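Local coordinates for oligopeptide-binding protein AppA (Bacillus subtilis, PDB 1XOC) that binds oligopeptides such as tetra- and pentapeptides as the receptor of an oligopeptide permease that takes them into the cell, at residues 363-368 / 392-397; 266-271 / 413-418; 211-216 / 515-520. All coordinates share one frame; numbering follows the deposited sequence. Where two conformers were deposited one is given.

In the fold
Contacts 1 and 2 belong to one mixed sheet, their centres 11 Å apart: strand 358-367 of contact 1 runs parallel beside strand 414-420 of contact 2, and Thr366 OG1 hydrogen-bonds to Val416 O between them. Contact 3 lies far off, about 38 Å and 37 Å from them centre to centre, and on the opposite side of the chain's centre from contact 2. Along the chain the order is concentric: 363-368 and 392-397 fall between the segments of contact 2, which in turn fall between 211-216 and 515-520. The bound peptide is reached from contacts 1 and 2, whereas contact 3 packs the C-terminal tail against a loop between two strands of a separate sheet.

Contact 1 (363-368 / 392-397); sequences TLKTNQ and KTQIVE
Lys365 and Gln394 lie side by side on one face of a parallel strand pair, pointing the same way, and what meets the glutamine amide is a lysine methylene: Lys365 CE is 3.6 Å from Gln394 NE2. On its way there the extended lysine chain crosses Val396, with Lys365 CD 3.9 Å from Val396 CG1. Its NZ goes on to hydrogen bonds with Gln404 OE1 and Asp411 O. With an alanine in place of Lys365, the Gln394 amide and Val396 CG1 would probably lose this packing, and Gln404 OE1 and Asp411 O their shared ammonium donor.

Gln394 NE2 has a second neighbour, Thr363 CG2, also at 3.6 Å. The other branch of that threonine faces Lys392, whose chain bends near its end (chi3 85°) and so brings CE to 3.1 Å from Thr363 OG1. At the far end of the pair the Gln368 side chain crosses that of Glu397 obliquely, NE2 resting 3.5 Å from Glu397 CB. Glu397 OE2 caps Ala400 N at the start of helix 398-405 and is also hydrogen-bonded to Ser399 OG.

Five backbone hydrogen bonds tie the strands, from Leu364 N to Lys392 O (2.7 Å) through to Gln368 N and Val396 O. On the other face Leu364 packs against Ala377 and Val380 of helix 371-385, which links the two strands. This is a beta-alpha-beta crossover of the solute-binding fold, and Asn367 of the 363-368 segment donates through ND2 to the backbone of the bound peptide.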
loop_
_atom_site.group_PDB
_atom_site.type_symbol
_atom_site.label_atom_id
_atom_site.label_comp_id
_atom_site.label_asym_id
_atom_site.label_seq_id
_atom_site.Cartn_x
_atom_site.Cartn_y
_atom_site.Cartn_z
ATOM N N THR A 363 -16.447 11.792 12.947
ATOM C CA THR A 363 -16.368 11.890 11.498
ATOM C C THR A 363 -15.608 10.686 10.904
ATOM O O THR A 363 -14.487 10.330 11.330
ATOM C CB THR A 363 -15.721 13.213 11.090
ATOM O OG1 THR A 363 -16.524 14.291 11.600
ATOM C CG2 THR A 363 -15.577 13.345 9.570
ATOM N N LEU A 364 -16.244 10.044 9.915
ATOM C CA LEU A 364 -15.648 8.959 9.136
ATOM C C LEU A 364 -15.213 9.466 7.761
ATOM O O LEU A 364 -16.044 9.828 6.905
ATOM C CB LEU A 364 -16.662 7.840 8.964
ATOM C CG LEU A 364 -16.247 6.547 8.241
ATOM C CD1 LEU A 364 -15.120 5.817 8.943
ATOM C CD2 LEU A 364 -17.434 5.616 8.101
ATOM N N LYS A 365 -13.896 9.452 7.539
ATOM C CA LYS A 365 -13.317 9.911 6.285
ATOM C C LYS A 365 -13.039 8.764 5.321
ATOM O O LYS A 365 -12.757 7.629 5.744
ATOM C CB LYS A 365 -11.983 10.618 6.535
ATOM C CG LYS A 365 -12.062 11.946 7.186
ATOM C CD LYS A 365 -10.675 12.543 7.434
ATOM C CE LYS A 365 -10.816 13.995 7.846
ATOM N NZ LYS A 365 -9.532 14.636 8.254
ATOM N N THR A 366 -13.072 9.063 4.022
ATOM C CA THR A 366 -12.493 8.149 3.025
ATOM C C THR A 366 -12.073 8.924 1.797
ATOM O O THR A 366 -12.310 10.151 1.749
ATOM C CB THR A 366 -13.454 6.998 2.631
ATOM O OG1 THR A 366 -12.671 5.968 1.985
ATOM C CG2 THR A 366 -14.532 7.454 1.716
ATOM N N ASN A 367 -11.482 8.260 0.809
ATOM C CA ASN A 367 -10.902 8.973 -0.327
ATOM C C ASN A 367 -11.846 9.240 -1.496
ATOM O O ASN A 367 -12.536 8.334 -1.975
ATOM C CB ASN A 367 -9.630 8.278 -0.834
ATOM C CG ASN A 367 -9.819 6.811 -1.101
ATOM O OD1 ASN A 367 -10.189 6.060 -0.205
ATOM N ND2 ASN A 367 -9.535 6.393 -2.334
ATOM N N GLN A 368 -11.858 10.514 -1.930
ATOM C CA GLN A 368 -12.580 11.005 -3.121
ATOM C C GLN A 368 -12.311 10.135 -4.346
ATOM O O GLN A 368 -11.159 9.969 -4.753
ATOM C CB GLN A 368 -12.184 12.458 -3.410
ATOM C CG GLN A 368 -12.987 13.103 -4.543
ATOM C CD GLN A 368 -12.506 14.492 -4.899
ATOM O OE1 GLN A 368 -13.164 15.191 -5.675
ATOM N NE2 GLN A 368 -11.362 14.912 -4.350
ATOM N N LYS A 392 -20.636 11.504 10.997
ATOM C CA LYS A 392 -20.556 12.434 9.882
ATOM C C LYS A 392 -19.604 11.826 8.875
ATOM O O LYS A 392 -18.504 11.409 9.244
ATOM C CB LYS A 392 -19.987 13.784 10.346
ATOM C CG LYS A 392 -19.885 14.851 9.219
ATOM C CD LYS A 392 -19.450 16.249 9.715
ATOM C CE LYS A 392 -17.924 16.360 9.802
ATOM N NZ LYS A 392 -17.257 16.468 8.466
ATOM N N THR A 393 -19.984 11.780 7.609
ATOM C CA THR A 393 -19.056 11.251 6.609
ATOM C C THR A 393 -18.315 12.424 5.962
ATOM O O THR A 393 -18.842 13.539 5.904
ATOM C CB THR A 393 -19.757 10.355 5.555
ATOM O OG1 THR A 393 -20.700 11.121 4.814
ATOM C CG2 THR A 393 -20.483 9.202 6.195
ATOM N N GLN A 394 -17.083 12.187 5.514
ATOM C CA GLN A 394 -16.319 13.229 4.844
ATOM C C GLN A 394 -15.433 12.582 3.796
ATOM O O GLN A 394 -14.699 11.663 4.097
ATOM C CB GLN A 394 -15.506 14.043 5.850
ATOM C CG GLN A 394 -14.883 15.306 5.256
ATOM C CD GLN A 394 -13.843 15.954 6.165
ATOM O OE1 GLN A 394 -12.951 16.629 5.686
ATOM N NE2 GLN A 394 -13.942 15.736 7.460
ATOM N N ILE A 395 -15.519 13.061 2.570
ATOM C CA ILE A 395 -14.743 12.530 1.455
ATOM C C ILE A 395 -13.591 13.505 1.242
ATOM O O ILE A 395 -13.820 14.723 1.190
ATOM C CB ILE A 395 -15.645 12.435 0.188
ATOM C CG1 ILE A 395 -16.763 11.397 0.400
ATOM C CG2 ILE A 395 -14.815 12.059 -1.019
ATOM C CD1 ILE A 395 -17.883 11.479 -0.617
ATOM N N VAL A 396 -12.369 13.005 1.150
ATOM C CA VAL A 396 -11.219 13.867 0.996
ATOM C C VAL A 396 -10.306 13.377 -0.118
ATOM O O VAL A 396 -10.187 12.179 -0.391
ATOM C CB VAL A 396 -10.502 14.233 2.388
ATOM C CG1 VAL A 396 -11.185 13.638 3.676
ATOM C CG2 VAL A 396 -9.021 14.205 2.354
ATOM N N GLU A 397 -9.701 14.336 -0.798
ATOM C CA GLU A 397 -8.861 14.052 -1.944
ATOM C C GLU A 397 -7.688 13.205 -1.483
ATOM O O GLU A 397 -7.168 13.408 -0.393
ATOM C CB GLU A 397 -8.358 15.383 -2.528
ATOM C CG GLU A 397 -7.506 15.230 -3.782
ATOM C CD GLU A 397 -6.020 15.009 -3.500
ATOM O OE1 GLU A 397 -5.372 14.229 -4.255
ATOM O OE2 GLU A 397 -5.508 15.626 -2.535
#

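Contact 2 (266-271 / 413-418); sequences YVYIGW and DAMVMG
Val267, Ile269 and Trp271 share one face of an antiparallel strand pair with Val416 and Ala414, within the mixed sheet of the solute-binding fold. At its middle Val416 is flanked by Val267, the two CG1 methyls 4.3 Å apart, and by Ile269 CG1. Next along, Ile269 CG2 lies over one face of the indole of Trp271, displaced toward its rim, while Ala414 CB comes within 3.7 Å of Trp271 CE3.

The reverse face is built round Tyr268. Its CG takes the position between backbone N and carbonyl carbon (chi1 66°), and the ring runs alongside Met417, with CZ 3.7 Å from Met417 CB. The extended chain of Met415 adds its CE, 3.8 Å from Tyr268 OH. Gly270 CA sits at the edge of the same ring; a CB built there would come about 3.3 Å from Tyr268 CE2, so a side chain at this position would be crowded. Tyr483 stacks on the tyrosine from outside the pair, and Met417 packs on helix 398-405.

Two hydrogen-bonded pairs, Tyr268 with Met417 and Gly270 with Met415, supply four backbone bonds, among them Met415 N to Gly270 O at 3.1 Å. Beyond the ladder the polar edge turns to the ligand: Gly418 pairs with the bound peptide in antiparallel fashion, extending the sheet across the interface. There a water in the plane of the Tyr268 ring accepts from Tyr268 OH at 2.7 Å and donates to Gly418 O at 2.9 Å.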
loop_
_atom_site.group_PDB
_atom_site.type_symbol
_atom_site.label_atom_id
_atom_site.label_comp_id
_atom_site.label_asym_id
_atom_site.label_seq_id
_atom_site.Cartn_x
_atom_site.Cartn_y
_atom_site.Cartn_z
ATOM N N TYR A 266 -6.297 -5.594 1.762
ATOM C CA TYR A 266 -7.602 -5.637 2.427
ATOM C C TYR A 266 -8.050 -4.197 2.665
ATOM O O TYR A 266 -7.219 -3.283 2.723
ATOM C CB TYR A 266 -7.627 -6.491 3.717
ATOM C CG TYR A 266 -6.713 -6.012 4.828
ATOM C CD1 TYR A 266 -7.066 -4.936 5.659
ATOM C CD2 TYR A 266 -5.501 -6.629 5.057
ATOM C CE1 TYR A 266 -6.219 -4.513 6.669
ATOM C CE2 TYR A 266 -4.645 -6.213 6.066
ATOM C CZ TYR A 266 -5.024 -5.139 6.872
ATOM O OH TYR A 266 -4.172 -4.721 7.874
ATOM N N VAL A 267 -9.357 -4.054 2.825
ATOM C CA VAL A 267 -9.998 -2.766 3.125
ATOM C C VAL A 267 -10.522 -2.895 4.552
ATOM O O VAL A 267 -10.949 -3.979 4.971
ATOM C CB VAL A 267 -11.097 -2.459 2.087
ATOM C CG1 VAL A 267 -11.896 -1.224 2.455
ATOM C CG2 VAL A 267 -10.451 -2.295 0.697
ATOM N N TYR A 268 -10.491 -1.789 5.285
ATOM C CA TYR A 268 -10.728 -1.796 6.715
ATOM C C TYR A 268 -11.259 -0.444 7.161
ATOM O O TYR A 268 -11.202 0.515 6.439
ATOM C CB TYR A 268 -9.433 -2.120 7.462
ATOM C CG TYR A 268 -8.356 -1.073 7.335
ATOM C CD1 TYR A 268 -7.489 -1.069 6.274
ATOM C CD2 TYR A 268 -8.220 -0.078 8.278
ATOM C CE1 TYR A 268 -6.517 -0.117 6.169
ATOM C CE2 TYR A 268 -7.266 0.879 8.171
ATOM C CZ TYR A 268 -6.411 0.864 7.118
ATOM O OH TYR A 268 -5.447 1.816 7.004
ATOM N N ILE A 269 -11.784 -0.404 8.375
ATOM C CA ILE A 269 -11.984 0.844 9.080
ATOM C C ILE A 269 -10.938 0.990 10.152
ATOM O O ILE A 269 -10.817 0.146 11.014
ATOM C CB ILE A 269 -13.374 0.905 9.731
ATOM C CG1 ILE A 269 -14.462 0.599 8.715
ATOM C CG2 ILE A 269 -13.584 2.257 10.408
ATOM C CD1 ILE A 269 -15.832 0.453 9.321
ATOM N N GLY A 270 -10.190 2.075 10.072
ATOM C CA GLY A 270 -9.221 2.400 11.090
ATOM C C GLY A 270 -9.810 3.279 12.170
ATOM O O GLY A 270 -10.255 4.367 11.891
ATOM N N TRP A 271 -9.780 2.788 13.403
ATOM C CA TRP A 271 -10.307 3.518 14.548
ATOM C C TRP A 271 -9.162 4.207 15.297
ATOM O O TRP A 271 -8.352 3.551 15.908
ATOM C CB TRP A 271 -11.019 2.555 15.501
ATOM C CG TRP A 271 -12.079 1.684 14.894
ATOM C CD1 TRP A 271 -12.041 0.341 14.756
ATOM C CD2 TRP A 271 -13.349 2.098 14.407
ATOM N NE1 TRP A 271 -13.195 -0.111 14.174
ATOM C CE2 TRP A 271 -14.018 0.955 13.956
ATOM C CE3 TRP A 271 -13.990 3.327 14.298
ATOM C CZ2 TRP A 271 -15.293 1.000 13.418
ATOM C CZ3 TRP A 271 -15.252 3.369 13.757
ATOM C CH2 TRP A 271 -15.890 2.218 13.328
ATOM N N ASP A 413 -10.738 10.769 12.944
ATOM C CA ASP A 413 -11.372 9.985 14.015
ATOM C C ASP A 413 -11.418 8.531 13.569
ATOM O O ASP A 413 -10.972 7.611 14.273
ATOM C CB ASP A 413 -12.812 10.433 14.247
ATOM C CG ASP A 413 -12.940 11.883 14.698
ATOM O OD1 ASP A 413 -12.001 12.422 15.326
ATOM O OD2 ASP A 413 -14.016 12.462 14.427
ATOM N N ALA A 414 -11.901 8.317 12.342
ATOM C CA ALA A 414 -11.952 6.974 11.751
ATOM C C ALA A 414 -11.851 7.122 10.251
ATOM O O ALA A 414 -12.186 8.160 9.712
ATOM C CB ALA A 414 -13.230 6.256 12.133
ATOM N N MET A 415 -11.380 6.086 9.559
ATOM C CA MET A 415 -11.336 6.149 8.105
ATOM C C MET A 415 -11.597 4.819 7.461
ATOM O O MET A 415 -11.239 3.794 8.015
ATOM C CB MET A 415 -10.008 6.699 7.622
ATOM C CG MET A 415 -8.840 5.815 7.900
ATOM S SD MET A 415 -7.311 6.541 7.280
ATOM C CE MET A 415 -6.121 5.448 8.073
ATOM N N VAL A 416 -12.235 4.850 6.298
ATOM C CA VAL A 416 -12.353 3.656 5.452
ATOM C C VAL A 416 -11.166 3.676 4.501
ATOM O O VAL A 416 -10.992 4.603 3.741
ATOM C CB VAL A 416 -13.677 3.641 4.656
ATOM C CG1 VAL A 416 -13.736 2.370 3.792
ATOM C CG2 VAL A 416 -14.881 3.754 5.582
ATOM N N MET A 417 -10.321 2.635 4.538
ATOM C CA MET A 417 -8.998 2.726 3.899
ATOM C C MET A 417 -8.574 1.342 3.492
ATOM O O MET A 417 -9.199 0.378 3.911
ATOM C CB MET A 417 -7.991 3.329 4.857
ATOM C CG MET A 417 -6.617 3.699 4.331
ATOM S SD MET A 417 -6.553 4.540 2.768
ATOM C CE MET A 417 -7.595 5.948 3.047
ATOM N N GLY A 418 -7.587 1.260 2.608
ATOM C CA GLY A 418 -6.982 -0.030 2.321
ATOM C C GLY A 418 -5.477 -0.063 2.460
ATOM O O GLY A 418 -4.808 0.960 2.386
HETATM O O HOH W 1 -3.809 2.081 4.825
#

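Contact 3 (211-216 / 515-520); sequences RPYLDT and KWWLAK
Tyr213 CB bears directly on the 515-520 segment, 3.4 Å from Trp516 O and 3.7 Å from Trp517 CB. One bond further, Tyr213 CG still keeps Trp517 CB within 3.9 Å. The ring then passes the backbone edge-on: CD2 is 3.6 Å from both Trp516 O and Lys515 O, and CE2 stays at the same distance from Lys515 O, these carbonyl oxygens lying near the ring plane. The ring face is met by the edge of the Trp517 indole, its five-membered ring 5.2 Å away between centroids and the planes 64° apart, a T-shaped pair. Pro18 touches both of these aromatic residues.

Trp516 O is also engaged by a water, which donates to it at 2.7 Å and accepts from Leu214 N, so the two backbones are bridged. Leu214 CD2 also meets Leu518 CD1 at 3.9 Å, the two side chains crossing at about a right angle.

The arrangement is therefore aromatic and aliphatic packing of a C-terminal tail, whose strand 517-518 pairs antiparallel with strand 499-500, against the loop that joins strands 198-203 and 216-221 of a mixed four-stranded sheet.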
loop_
_atom_site.group_PDB
_atom_site.type_symbol
_atom_site.label_atom_id
_atom_site.label_comp_id
_atom_site.label_asym_id
_atom_site.label_seq_id
_atom_site.Cartn_x
_atom_site.Cartn_y
_atom_site.Cartn_z
ATOM N N ARG A 211 14.626 -1.104 -24.400
ATOM C CA ARG A 211 13.539 -0.153 -24.406
ATOM C C ARG A 211 12.162 -0.815 -24.236
ATOM O O ARG A 211 11.908 -1.868 -24.838
ATOM C CB ARG A 211 13.525 0.605 -25.744
ATOM C CG ARG A 211 12.581 1.830 -25.790
ATOM C CD ARG A 211 12.345 2.188 -27.231
ATOM N NE ARG A 211 11.576 3.397 -27.508
ATOM C CZ ARG A 211 10.276 3.444 -27.776
ATOM N NH1 ARG A 211 9.506 2.363 -27.687
ATOM N NH2 ARG A 211 9.739 4.620 -28.125
ATOM N N PRO A 212 11.265 -0.166 -23.473
ATOM C CA PRO A 212 9.858 -0.576 -23.545
ATOM C C PRO A 212 9.338 -0.663 -24.955
ATOM O O PRO A 212 9.807 0.063 -25.833
ATOM C CB PRO A 212 9.128 0.592 -22.848
ATOM C CG PRO A 212 10.094 1.044 -21.841
ATOM C CD PRO A 212 11.438 0.942 -22.506
ATOM N N TYR A 213 8.343 -1.518 -25.164
ATOM C CA TYR A 213 7.638 -1.525 -26.448
ATOM C C TYR A 213 6.726 -0.299 -26.583
ATOM O O TYR A 213 6.682 0.338 -27.649
ATOM C CB TYR A 213 6.834 -2.806 -26.633
ATOM C CG TYR A 213 7.697 -4.037 -26.591
ATOM C CD1 TYR A 213 8.617 -4.296 -27.595
ATOM C CD2 TYR A 213 7.602 -4.933 -25.541
ATOM C CE1 TYR A 213 9.415 -5.426 -27.558
ATOM C CE2 TYR A 213 8.405 -6.077 -25.491
ATOM C CZ TYR A 213 9.315 -6.300 -26.491
ATOM O OH TYR A 213 10.124 -7.419 -26.474
ATOM N N LEU A 214 6.005 0.016 -25.511
ATOM C CA LEU A 214 5.125 1.180 -25.478
ATOM C C LEU A 214 5.942 2.457 -25.549
ATOM O O LEU A 214 6.988 2.555 -24.925
ATOM C CB LEU A 214 4.243 1.187 -24.193
ATOM C CG LEU A 214 3.242 0.020 -24.151
ATOM C CD1 LEU A 214 2.702 -0.212 -22.730
ATOM C CD2 LEU A 214 2.075 0.301 -25.094
ATOM N N ASP A 215 5.477 3.426 -26.340
ATOM C CA ASP A 215 6.174 4.690 -26.515
ATOM C C ASP A 215 5.997 5.616 -25.317
ATOM O O ASP A 215 6.956 6.288 -24.911
ATOM C CB ASP A 215 5.709 5.399 -27.770
ATOM C CG ASP A 215 6.103 4.665 -29.050
ATOM O OD1 ASP A 215 7.182 4.044 -29.113
ATOM O OD2 ASP A 215 5.311 4.721 -30.001
ATOM N N THR A 216 4.771 5.670 -24.795
ATOM C CA THR A 216 4.449 6.469 -23.630
ATOM C C THR A 216 3.459 5.786 -22.697
ATOM O O THR A 216 2.692 4.928 -23.106
ATOM C CB THR A 216 3.829 7.848 -24.024
ATOM O OG1 THR A 216 2.535 7.658 -24.622
ATOM C CG2 THR A 216 4.694 8.581 -25.009
ATOM N N LYS A 515 7.363 -4.599 -20.755
ATOM C CA LYS A 515 7.306 -5.781 -21.573
ATOM C C LYS A 515 5.973 -5.953 -22.296
ATOM O O LYS A 515 5.804 -6.890 -23.067
ATOM C CB LYS A 515 7.498 -7.039 -20.714
ATOM C CG LYS A 515 8.693 -7.069 -19.766
ATOM C CD LYS A 515 10.000 -6.848 -20.438
ATOM C CE LYS A 515 11.107 -6.741 -19.396
ATOM N NZ LYS A 515 12.416 -6.390 -20.012
ATOM N N TRP A 516 5.011 -5.084 -22.039
ATOM C CA TRP A 516 3.714 -5.173 -22.683
ATOM C C TRP A 516 3.797 -4.532 -24.066
ATOM O O TRP A 516 4.563 -3.597 -24.282
ATOM C CB TRP A 516 2.644 -4.407 -21.902
ATOM C CG TRP A 516 2.478 -4.754 -20.449
ATOM C CD1 TRP A 516 3.124 -5.729 -19.740
ATOM C CD2 TRP A 516 1.624 -4.078 -19.513
ATOM N NE1 TRP A 516 2.695 -5.713 -18.425
ATOM C CE2 TRP A 516 1.795 -4.692 -18.260
ATOM C CE3 TRP A 516 0.747 -2.995 -19.609
ATOM C CZ2 TRP A 516 1.088 -4.279 -17.119
ATOM C CZ3 TRP A 516 0.062 -2.579 -18.482
ATOM C CH2 TRP A 516 0.237 -3.207 -17.254
ATOM N N TRP A 517 3.009 -5.030 -24.992
ATOM C CA TRP A 517 2.994 -4.480 -26.336
ATOM C C TRP A 517 1.614 -4.614 -26.942
ATOM O O TRP A 517 0.792 -5.422 -26.516
ATOM C CB TRP A 517 4.059 -5.136 -27.213
ATOM C CG TRP A 517 4.050 -6.649 -27.278
ATOM C CD1 TRP A 517 4.537 -7.522 -26.332
ATOM C CD2 TRP A 517 3.606 -7.432 -28.346
ATOM N NE1 TRP A 517 4.392 -8.800 -26.747
ATOM C CE2 TRP A 517 3.828 -8.785 -27.993
ATOM C CE3 TRP A 517 3.027 -7.137 -29.571
ATOM C CZ2 TRP A 517 3.488 -9.834 -28.820
ATOM C CZ3 TRP A 517 2.695 -8.172 -30.408
ATOM C CH2 TRP A 517 2.926 -9.521 -30.032
ATOM N N LEU A 518 1.360 -3.781 -27.941
ATOM C CA LEU A 518 0.104 -3.802 -28.664
ATOM C C LEU A 518 0.288 -4.486 -30.010
ATOM O O LEU A 518 1.060 -4.011 -30.850
ATOM C CB LEU A 518 -0.401 -2.377 -28.841
ATOM C CG LEU A 518 -0.768 -1.710 -27.516
ATOM C CD1 LEU A 518 -0.799 -0.199 -27.631
ATOM C CD2 LEU A 518 -2.119 -2.200 -27.017
ATOM N N ALA A 519 -0.394 -5.612 -30.195
ATOM C CA ALA A 519 -0.337 -6.349 -31.439
ATOM C C ALA A 519 -1.031 -5.548 -32.536
ATOM O O ALA A 519 -2.126 -5.033 -32.335
ATOM C CB ALA A 519 -0.995 -7.697 -31.264
ATOM N N LYS A 520 -0.379 -5.474 -33.697
ATOM C CA LYS A 520 -0.832 -4.679 -34.853
ATOM C C LYS A 520 -0.698 -5.528 -36.106
ATOM O O LYS A 520 0.016 -6.538 -36.072
ATOM C CB LYS A 520 0.007 -3.389 -35.019
ATOM C CG LYS A 520 1.425 -3.463 -34.422
ATOM C CD LYS A 520 2.398 -2.391 -34.967
ATOM C CE LYS A 520 1.977 -0.965 -34.598
ATOM N NZ LYS A 520 3.126 -0.141 -34.062
ATOM O OXT LYS A 520 -1.257 -5.224 -37.171
HETATM O O HOH W 2 6.098 -1.751 -23.114
#